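Local coordinates for protein GTP cyclohydrolase 1 type 2 homolog (Escherichia coli, Escherichia coli O157:H7, PDB 1NMP) that binds divalent metal ions and, as a ring-shaped homohexamer of the NIF3 family, may take part in degrading radiation-damaged nucleotides, at residues D58-H63 / I91-W96; Q36-G41 / L236-I241; K153-G158 / L208-A213. All coordinates share one frame; numbering follows the deposited sequence.

Interaction 1 (D58-H63 / I91-W96). With MG (magnesium ion), chain H.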
loop_
_atom_site.group_PDB
_atom_site.type_symbol
_atom_site.label_atom_id
_atom_site.label_comp_id
_atom_site.label_asym_id
_atom_site.label_seq_id
_atom_site.Cartn_x
_atom_site.Cartn_y
_atom_site.Cartn_z
ATOM N N ASP A 58 25.353 -37.677 -11.336
ATOM C CA ASP A 58 26.059 -38.151 -12.507
ATOM C C ASP A 58 25.257 -37.825 -13.776
ATOM O O ASP A 58 25.795 -37.750 -14.890
ATOM C CB ASP A 58 26.223 -39.692 -12.420
ATOM C CG ASP A 58 27.031 -40.163 -11.157
ATOM O OD1 ASP A 58 28.023 -39.439 -10.733
ATOM O OD2 ASP A 58 26.681 -41.289 -10.617
ATOM N N ALA A 59 23.940 -37.733 -13.615
ATOM C CA ALA A 59 23.043 -37.413 -14.726
ATOM C C ALA A 59 21.828 -36.580 -14.239
ATOM O O ALA A 59 21.450 -36.587 -13.054
ATOM C CB ALA A 59 22.519 -38.722 -15.427
ATOM N N VAL A 60 21.234 -35.886 -15.200
ATOM C CA VAL A 60 20.055 -35.061 -15.001
ATOM C C VAL A 60 19.155 -35.541 -16.151
ATOM O O VAL A 60 19.637 -35.756 -17.268
ATOM C CB VAL A 60 20.381 -33.596 -15.285
ATOM C CG1 VAL A 60 19.081 -32.779 -15.345
ATOM C CG2 VAL A 60 21.309 -33.026 -14.232
ATOM N N ILE A 61 17.866 -35.763 -15.867
ATOM C CA ILE A 61 16.914 -36.125 -16.875
ATOM C C ILE A 61 15.799 -35.075 -16.719
ATOM O O ILE A 61 15.359 -34.772 -15.565
ATOM C CB ILE A 61 16.291 -37.510 -16.614
ATOM C CG1 ILE A 61 17.363 -38.551 -16.601
ATOM C CG2 ILE A 61 15.290 -37.820 -17.728
ATOM C CD1 ILE A 61 16.734 -39.976 -16.406
ATOM N N VAL A 62 15.326 -34.535 -17.852
ATOM C CA VAL A 62 14.284 -33.500 -17.830
ATOM C C VAL A 62 13.289 -33.730 -18.963
ATOM O O VAL A 62 13.561 -34.523 -19.869
ATOM C CB VAL A 62 14.925 -32.049 -18.097
ATOM C CG1 VAL A 62 15.825 -31.595 -16.935
ATOM C CG2 VAL A 62 15.704 -32.076 -19.455
ATOM N N HIS A 63 12.175 -32.981 -18.973
ATOM C CA HIS A 63 11.211 -33.026 -20.102
ATOM C C HIS A 63 11.686 -31.981 -21.200
ATOM O O HIS A 63 11.531 -32.192 -22.436
ATOM C CB HIS A 63 9.838 -32.665 -19.530
ATOM C CG HIS A 63 8.752 -32.485 -20.545
ATOM N ND1 HIS A 63 8.482 -33.416 -21.518
ATOM C CD2 HIS A 63 7.819 -31.512 -20.683
ATOM C CE1 HIS A 63 7.440 -33.021 -22.224
ATOM N NE2 HIS A 63 7.015 -31.869 -21.726
ATOM N N ILE A 91 28.629 -34.491 -16.011
ATOM C CA ILE A 91 27.235 -34.873 -15.826
ATOM C C ILE A 91 26.506 -35.155 -17.184
ATOM O O ILE A 91 26.576 -34.329 -18.127
ATOM C CB ILE A 91 26.517 -33.737 -15.050
ATOM C CG1 ILE A 91 27.237 -33.512 -13.718
ATOM C CG2 ILE A 91 24.949 -34.118 -14.806
ATOM C CD1 ILE A 91 26.619 -32.408 -12.874
ATOM N N ASN A 92 25.842 -36.311 -17.297
ATOM C CA ASN A 92 25.068 -36.652 -18.491
ATOM C C ASN A 92 23.734 -35.878 -18.500
ATOM O O ASN A 92 23.011 -35.880 -17.487
ATOM C CB ASN A 92 24.748 -38.149 -18.462
ATOM C CG ASN A 92 26.010 -39.006 -18.563
ATOM O OD1 ASN A 92 26.407 -39.353 -19.652
ATOM N ND2 ASN A 92 26.682 -39.288 -17.419
ATOM N N LEU A 93 23.374 -35.212 -19.587
ATOM C CA LEU A 93 22.070 -34.547 -19.574
ATOM C C LEU A 93 21.251 -35.358 -20.544
ATOM O O LEU A 93 21.723 -35.659 -21.687
ATOM C CB LEU A 93 22.118 -33.086 -20.076
ATOM C CG LEU A 93 20.723 -32.477 -20.330
ATOM C CD1 LEU A 93 19.938 -32.464 -18.988
ATOM C CD2 LEU A 93 20.856 -31.032 -20.965
ATOM N N TYR A 94 20.063 -35.789 -20.089
ATOM C CA TYR A 94 19.150 -36.560 -20.949
ATOM C C TYR A 94 17.860 -35.770 -20.955
ATOM O O TYR A 94 17.471 -35.218 -19.937
ATOM C CB TYR A 94 18.776 -37.930 -20.350
ATOM C CG TYR A 94 19.919 -38.884 -20.161
ATOM C CD1 TYR A 94 20.159 -39.901 -21.084
ATOM C CD2 TYR A 94 20.662 -38.855 -18.997
ATOM C CE1 TYR A 94 21.084 -40.893 -20.865
ATOM C CE2 TYR A 94 21.593 -39.815 -18.753
ATOM C CZ TYR A 94 21.783 -40.846 -19.715
ATOM O OH TYR A 94 22.686 -41.805 -19.460
ATOM N N GLY A 95 17.172 -35.756 -22.082
ATOM C CA GLY A 95 15.905 -35.058 -22.147
ATOM C C GLY A 95 14.947 -35.826 -22.990
ATOM O O GLY A 95 15.403 -36.408 -23.985
ATOM N N TRP A 96 13.649 -35.858 -22.591
ATOM C CA TRP A 96 12.576 -36.510 -23.369
ATOM C C TRP A 96 11.392 -35.561 -23.420
ATOM O O TRP A 96 10.781 -35.242 -22.384
ATOM C CB TRP A 96 12.145 -37.825 -22.717
ATOM C CG TRP A 96 12.980 -39.002 -23.169
ATOM C CD1 TRP A 96 12.849 -39.730 -24.360
ATOM C CD2 TRP A 96 14.096 -39.553 -22.494
ATOM N NE1 TRP A 96 13.823 -40.689 -24.444
ATOM C CE2 TRP A 96 14.613 -40.602 -23.310
ATOM C CE3 TRP A 96 14.732 -39.266 -21.279
ATOM C CZ2 TRP A 96 15.767 -41.378 -22.927
ATOM C CZ3 TRP A 96 15.896 -40.038 -20.900
ATOM C CH2 TRP A 96 16.380 -41.073 -21.737
HETATM MG MG MG H . 5.108 -31.133 -23.076
#
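His63 faces two ways: ND1 donates to Trp96 O (3.1 Å) while NE2, across the ring, binds a magnesium ion at 2.4 Å. The pair lies at the carboxyl ends of two parallel strands, 59-62 and 92-95, joined through helix 77-88 in a beta-alpha-beta unit, their axes 14° apart. The imidazole bond meets a lone pair in the plane of the Trp96 carbonyl, although that oxygen stands 20° out of the ring plane; it should limit rotation of the ring. CG of His63 lies anti to the backbone N (chi1 173°), which sends the ring onward past the strand end, where Asp101 and Glu219 bind the same ion. At the other end, Asp58 O accepts from Asn92 N and, at 3.1 Å, from Asn92 ND2, which arrive from opposite faces of the carbonyl plane; ND2 also donates to Lys32 O. On one face of the sheet, Val60 CG1 meets Leu93 CD1 at 3.8 Å, near helix 46-54. On the other, beneath helix 3-13, Ile61 CG2 sits at the edge of the Trp96 indole, 3.9 Å from CE3, and Ala59 CB lies in the plane of the Tyr94 ring, 3.6 Å from CE2.

Interaction 2 (Q36-G41 / L236-I241)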
loop_
_atom_site.group_PDB
_atom_site.type_symbol
_atom_site.label_atom_id
_atom_site.label_comp_id
_atom_site.label_asym_id
_atom_site.label_seq_id
_atom_site.Cartn_x
_atom_site.Cartn_y
_atom_site.Cartn_z
ATOM N N GLN A 36 24.946 -43.399 -11.475
ATOM C CA GLN A 36 24.371 -43.967 -10.275
ATOM C C GLN A 36 23.417 -42.947 -9.539
ATOM O O GLN A 36 22.296 -43.307 -9.117
ATOM C CB GLN A 36 25.508 -44.450 -9.343
ATOM C CG GLN A 36 25.006 -44.933 -8.039
ATOM C CD GLN A 36 23.913 -46.009 -8.192
ATOM O OE1 GLN A 36 22.999 -46.080 -7.352
ATOM N NE2 GLN A 36 24.002 -46.855 -9.235
ATOM N N LYS A 37 23.827 -41.689 -9.375
ATOM C CA LYS A 37 22.929 -40.733 -8.742
ATOM C C LYS A 37 22.398 -39.779 -9.824
ATOM O O LYS A 37 23.160 -39.076 -10.495
ATOM C CB LYS A 37 23.650 -39.951 -7.651
ATOM C CG LYS A 37 22.772 -38.918 -6.958
ATOM C CD LYS A 37 23.621 -38.082 -5.914
ATOM C CE LYS A 37 23.085 -38.206 -4.468
ATOM N NZ LYS A 37 23.968 -37.558 -3.420
ATOM N N ILE A 38 21.070 -39.766 -9.965
ATOM C CA ILE A 38 20.313 -38.989 -10.959
ATOM C C ILE A 38 19.432 -37.911 -10.334
ATOM O O ILE A 38 18.742 -38.206 -9.317
ATOM C CB ILE A 38 19.318 -39.878 -11.768
ATOM C CG1 ILE A 38 20.018 -40.869 -12.724
ATOM C CG2 ILE A 38 18.545 -38.950 -12.728
ATOM C CD1 ILE A 38 20.918 -41.877 -12.077
ATOM N N VAL A 39 19.457 -36.691 -10.919
ATOM C CA VAL A 39 18.638 -35.562 -10.482
ATOM C C VAL A 39 17.748 -35.240 -11.650
ATOM O O VAL A 39 18.217 -35.182 -12.787
ATOM C CB VAL A 39 19.476 -34.317 -10.094
ATOM C CG1 VAL A 39 18.648 -33.002 -10.269
ATOM C CG2 VAL A 39 19.845 -34.426 -8.626
ATOM N N THR A 40 16.449 -35.064 -11.400
ATOM C CA THR A 40 15.528 -34.826 -12.528
ATOM C C THR A 40 14.694 -33.580 -12.230
ATOM O O THR A 40 14.640 -33.107 -11.087
ATOM C CB THR A 40 14.605 -36.073 -12.732
ATOM O OG1 THR A 40 13.762 -36.217 -11.581
ATOM C CG2 THR A 40 15.437 -37.359 -12.766
ATOM N N GLY A 41 14.067 -33.032 -13.259
ATOM C CA GLY A 41 13.221 -31.863 -13.057
ATOM C C GLY A 41 12.477 -31.552 -14.339
ATOM O O GLY A 41 12.730 -32.196 -15.379
ATOM N N LEU A 236 19.239 -47.339 -9.402
ATOM C CA LEU A 236 19.607 -45.927 -9.507
ATOM C C LEU A 236 18.983 -45.110 -8.357
ATOM O O LEU A 236 17.906 -45.430 -7.860
ATOM C CB LEU A 236 19.177 -45.385 -10.893
ATOM C CG LEU A 236 19.879 -45.884 -12.203
ATOM C CD1 LEU A 236 18.959 -45.648 -13.428
ATOM C CD2 LEU A 236 21.205 -45.129 -12.415
ATOM N N ASP A 237 19.709 -44.068 -7.929
ATOM C CA ASP A 237 19.312 -43.150 -6.866
ATOM C C ASP A 237 18.806 -41.879 -7.554
ATOM O O ASP A 237 19.581 -40.959 -7.787
ATOM C CB ASP A 237 20.515 -42.801 -5.972
ATOM C CG ASP A 237 20.282 -41.507 -5.192
ATOM O OD1 ASP A 237 19.453 -41.520 -4.237
ATOM O OD2 ASP A 237 20.899 -40.446 -5.562
ATOM N N VAL A 238 17.499 -41.826 -7.853
ATOM C CA VAL A 238 16.857 -40.705 -8.549
ATOM C C VAL A 238 16.050 -39.751 -7.618
ATOM O O VAL A 238 15.172 -40.155 -6.859
ATOM C CB VAL A 238 15.936 -41.299 -9.654
ATOM C CG1 VAL A 238 15.329 -40.198 -10.539
ATOM C CG2 VAL A 238 16.745 -42.324 -10.506
ATOM N N THR A 239 16.340 -38.456 -7.708
ATOM C CA THR A 239 15.680 -37.432 -6.896
ATOM C C THR A 239 15.028 -36.417 -7.889
ATOM O O THR A 239 15.705 -35.740 -8.698
ATOM C CB THR A 239 16.757 -36.694 -6.076
ATOM O OG1 THR A 239 17.480 -37.661 -5.315
ATOM C CG2 THR A 239 16.166 -35.654 -5.166
ATOM N N PHE A 240 13.718 -36.324 -7.840
ATOM C CA PHE A 240 13.009 -35.383 -8.661
ATOM C C PHE A 240 13.070 -34.020 -7.924
ATOM O O PHE A 240 12.685 -33.951 -6.732
ATOM C CB PHE A 240 11.507 -35.765 -8.786
ATOM C CG PHE A 240 10.627 -34.580 -9.274
ATOM C CD1 PHE A 240 10.828 -34.030 -10.553
ATOM C CD2 PHE A 240 9.638 -33.978 -8.431
ATOM C CE1 PHE A 240 10.071 -32.906 -11.013
ATOM C CE2 PHE A 240 8.857 -32.822 -8.904
ATOM C CZ PHE A 240 9.087 -32.304 -10.186
ATOM N N ILE A 241 13.505 -32.940 -8.603
ATOM C CA ILE A 241 13.480 -31.662 -7.939
ATOM C C ILE A 241 12.523 -30.696 -8.661
ATOM O O ILE A 241 12.692 -30.387 -9.876
ATOM C CB ILE A 241 14.839 -31.049 -7.877
ATOM C CG1 ILE A 241 15.781 -31.917 -7.028
ATOM C CG2 ILE A 241 14.691 -29.669 -7.272
ATOM C CD1 ILE A 241 17.271 -31.517 -7.070
#
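With chi1 of 65°, Thr40 tucks OG1 between its own backbone N and carbonyl carbon, which sets CG2 against Val238; Val238 CG1, trans to the backbone N at -174°, meets it from the other strand at 3.6 Å. The two side chains cross at about a right angle. They belong to parallel strands 37-41 and 237-240, neighbours in the five-stranded mixed sheet, where 237-240 is the outermost strand of this chain on its side. Five backbone hydrogen bonds alternate along the pair, from Asp237 N to Gln36 O at one end to Ile241 N to Thr40 O (2.7 Å) at the other, evidence of a regular parallel ladder without a bulge. Their approach to the acceptors varies: Asp237 N comes almost straight along the Gln36 C=O direction, whereas Ile38 N stands above the Asp237 carbonyl plane, 38° out of it.

Ile38 and Val238 run side by side on the same face as Thr40, with Ile38 CB 3.8 Å from Val238 CG2. Helix 220-233 covers this face: Ser227 hydrogen-bonds to Thr40 OG1, and Val238 also packs on Leu230. Across the sheet, Val39 CG1 touches Ile241 CD1 at 3.8 Å, and both side chains rest on Leu48 of helix 46-54. The Phe240 ring turns its edge to Thr40, whose OG1 lies near the ring plane, 3.8 Å from Phe240 CD1. Farther along that ring, Phe240 CE1 reaches Gly41 CA at 3.9 Å.

Interaction 3 (K153-G158 / L208-A213)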
loop_
_atom_site.group_PDB
_atom_site.type_symbol
_atom_site.label_atom_id
_atom_site.label_comp_id
_atom_site.label_asym_id
_atom_site.label_seq_id
_atom_site.Cartn_x
_atom_site.Cartn_y
_atom_site.Cartn_z
ATOM N N LYS A 153 -3.296 -21.113 -9.112
ATOM C CA LYS A 153 -4.551 -20.585 -9.641
ATOM C C LYS A 153 -4.493 -20.610 -11.201
ATOM O O LYS A 153 -3.568 -20.072 -11.802
ATOM C CB LYS A 153 -4.696 -19.136 -9.120
ATOM C CG LYS A 153 -5.977 -18.431 -9.581
ATOM C CD LYS A 153 -6.142 -17.056 -8.903
ATOM C CE LYS A 153 -7.666 -16.654 -8.807
ATOM N NZ LYS A 153 -8.534 -17.176 -9.942
ATOM N N PRO A 154 -5.461 -21.270 -11.866
ATOM C CA PRO A 154 -5.437 -21.296 -13.338
ATOM C C PRO A 154 -6.219 -20.054 -13.880
ATOM O O PRO A 154 -7.065 -19.453 -13.133
ATOM C CB PRO A 154 -6.256 -22.549 -13.652
ATOM C CG PRO A 154 -7.415 -22.379 -12.585
ATOM C CD PRO A 154 -6.555 -22.136 -11.349
ATOM N N LEU A 155 -5.993 -19.708 -15.154
ATOM C CA LEU A 155 -6.768 -18.630 -15.804
ATOM C C LEU A 155 -7.966 -19.411 -16.239
ATOM O O LEU A 155 -7.784 -20.435 -16.912
ATOM C CB LEU A 155 -6.092 -18.084 -17.101
ATOM C CG LEU A 155 -7.078 -17.444 -18.139
ATOM C CD1 LEU A 155 -7.535 -16.060 -17.565
ATOM C CD2 LEU A 155 -6.421 -17.189 -19.550
ATOM N N TRP A 156 -9.185 -18.991 -15.841
ATOM C CA TRP A 156 -10.364 -19.715 -16.294
ATOM C C TRP A 156 -11.303 -18.857 -17.112
ATOM O O TRP A 156 -11.630 -17.720 -16.749
ATOM C CB TRP A 156 -11.117 -20.351 -15.116
ATOM C CG TRP A 156 -12.577 -20.690 -15.363
ATOM C CD1 TRP A 156 -13.062 -21.540 -16.290
ATOM C CD2 TRP A 156 -13.737 -20.226 -14.574
ATOM N NE1 TRP A 156 -14.456 -21.660 -16.139
ATOM C CE2 TRP A 156 -14.876 -20.861 -15.096
ATOM C CE3 TRP A 156 -13.892 -19.348 -13.471
ATOM C CZ2 TRP A 156 -16.182 -20.639 -14.580
ATOM C CZ3 TRP A 156 -15.196 -19.130 -12.941
ATOM C CH2 TRP A 156 -16.312 -19.783 -13.507
ATOM N N CYS A 157 -11.713 -19.400 -18.250
ATOM C CA CYS A 157 -12.631 -18.662 -19.115
ATOM C C CYS A 157 -13.898 -19.519 -19.339
ATOM O O CYS A 157 -13.904 -20.430 -20.146
ATOM C CB CYS A 157 -11.956 -18.335 -20.458
ATOM S SG CYS A 157 -12.906 -17.124 -21.395
ATOM N N GLY A 158 -14.985 -19.217 -18.640
ATOM C CA GLY A 158 -16.171 -20.056 -18.819
ATOM C C GLY A 158 -17.377 -19.249 -19.175
ATOM O O GLY A 158 -18.503 -19.720 -18.937
ATOM N N LEU A 208 -17.139 -23.264 -24.526
ATOM C CA LEU A 208 -16.530 -24.270 -23.638
ATOM C C LEU A 208 -15.741 -23.670 -22.473
ATOM O O LEU A 208 -15.267 -22.524 -22.565
ATOM C CB LEU A 208 -15.657 -25.251 -24.462
ATOM C CG LEU A 208 -14.475 -24.649 -25.210
ATOM C CD1 LEU A 208 -13.413 -24.436 -24.217
ATOM C CD2 LEU A 208 -13.929 -25.556 -26.252
ATOM N N HIS A 209 -15.627 -24.396 -21.356
ATOM C CA HIS A 209 -14.829 -23.821 -20.256
ATOM C C HIS A 209 -13.376 -23.998 -20.618
ATOM O O HIS A 209 -12.998 -25.107 -21.058
ATOM C CB HIS A 209 -15.120 -24.548 -18.965
ATOM C CG HIS A 209 -16.466 -24.221 -18.410
ATOM N ND1 HIS A 209 -16.710 -23.084 -17.666
ATOM C CD2 HIS A 209 -17.649 -24.862 -18.531
ATOM C CE1 HIS A 209 -17.995 -23.045 -17.343
ATOM N NE2 HIS A 209 -18.587 -24.116 -17.859
ATOM N N PHE A 210 -12.559 -22.944 -20.504
ATOM C CA PHE A 210 -11.107 -23.092 -20.834
ATOM C C PHE A 210 -10.257 -22.821 -19.559
ATOM O O PHE A 210 -10.554 -21.901 -18.770
ATOM C CB PHE A 210 -10.692 -22.108 -22.021
ATOM C CG PHE A 210 -9.151 -21.977 -22.245
ATOM C CD1 PHE A 210 -8.382 -23.073 -22.625
ATOM C CD2 PHE A 210 -8.466 -20.813 -21.849
ATOM C CE1 PHE A 210 -6.930 -23.033 -22.569
ATOM C CE2 PHE A 210 -7.039 -20.786 -21.801
ATOM C CZ PHE A 210 -6.284 -21.941 -22.161
ATOM N N TYR A 211 -9.233 -23.626 -19.321
ATOM C CA TYR A 211 -8.355 -23.400 -18.195
ATOM C C TYR A 211 -6.887 -23.386 -18.699
ATOM O O TYR A 211 -6.506 -24.286 -19.469
ATOM C CB TYR A 211 -8.481 -24.552 -17.204
ATOM C CG TYR A 211 -9.840 -24.723 -16.650
ATOM C CD1 TYR A 211 -10.224 -24.038 -15.469
ATOM C CD2 TYR A 211 -10.779 -25.483 -17.347
ATOM C CE1 TYR A 211 -11.555 -24.094 -15.001
ATOM C CE2 TYR A 211 -12.105 -25.560 -16.885
ATOM C CZ TYR A 211 -12.482 -24.857 -15.728
ATOM O OH TYR A 211 -13.811 -24.894 -15.340
ATOM N N ALA A 212 -6.091 -22.373 -18.307
ATOM C CA ALA A 212 -4.672 -22.309 -18.616
ATOM C C ALA A 212 -4.099 -22.565 -17.204
ATOM O O ALA A 212 -4.057 -21.624 -16.374
ATOM C CB ALA A 212 -4.270 -20.911 -19.060
ATOM N N ALA A 213 -3.706 -23.815 -16.910
ATOM C CA ALA A 213 -3.212 -24.166 -15.561
ATOM C C ALA A 213 -1.715 -24.058 -15.325
ATOM O O ALA A 213 -1.200 -24.557 -14.281
ATOM C CB ALA A 213 -3.673 -25.601 -15.202
#
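Pro154 begins the contact by resting CB 3.9 Å from Ala213 CA, just before strand 155-157 pairs antiparallel with strand 209-212 at one border of the six-stranded mixed sheet. Leu155 and Ala212 form a hydrogen-bonded pair, N to O in both directions, and their CB atoms meet at 3.9 Å on the face covered by helix 197-205. Leu155 also packs on Pro246 of a second subunit. Trp156 forms a non-hydrogen-bonded pair with Tyr211 and is the centre of an aromatic cluster. CG of Trp156 extends trans to the backbone N (chi1 159°), laying the indole alongside the Tyr211 ring; the planes are only 8° apart, but the rings are slid so far that overlap is slight. Tyr211 OH is held by Gly139 O. Next, Cys157 and Phe210 exchange two backbone bonds, Cys157 N to Phe210 O at 2.8 Å. Gly158 ends the run with CA 3.3 Å from His209 ND1. That nitrogen accepts from Trp156 NE1, while His209 NE2 is bonded to Pro162 O, an arrangement consistent with a neutral imidazole protonated on NE2. The NE1 to ND1 bond is 3.1 Å long, and ND1 lies just 3° out of the indole plane.

In the fold
Interactions 1 and 2 share one five-stranded sheet, with strands 59-62 and 37-41 side by side and contact centres about 9 Å apart. They touch: Asp58 N lies 2.7 Å from Lys37 O, a probable hydrogen bond. Interaction 3 belongs to the separate six-stranded sheet beyond the chain's centre, about 32 Å from interaction 1 and about 33 Å from interaction 2, centre to centre. Along the sequence, interaction 2 joins strands near the two chain ends and encloses the other two, which follow in series. The chain leaves the first sheet, builds the second and returns, placing the metal site, with His63 from one side and Glu219 and, probably, His215 after strand 209-212, between the two sheets.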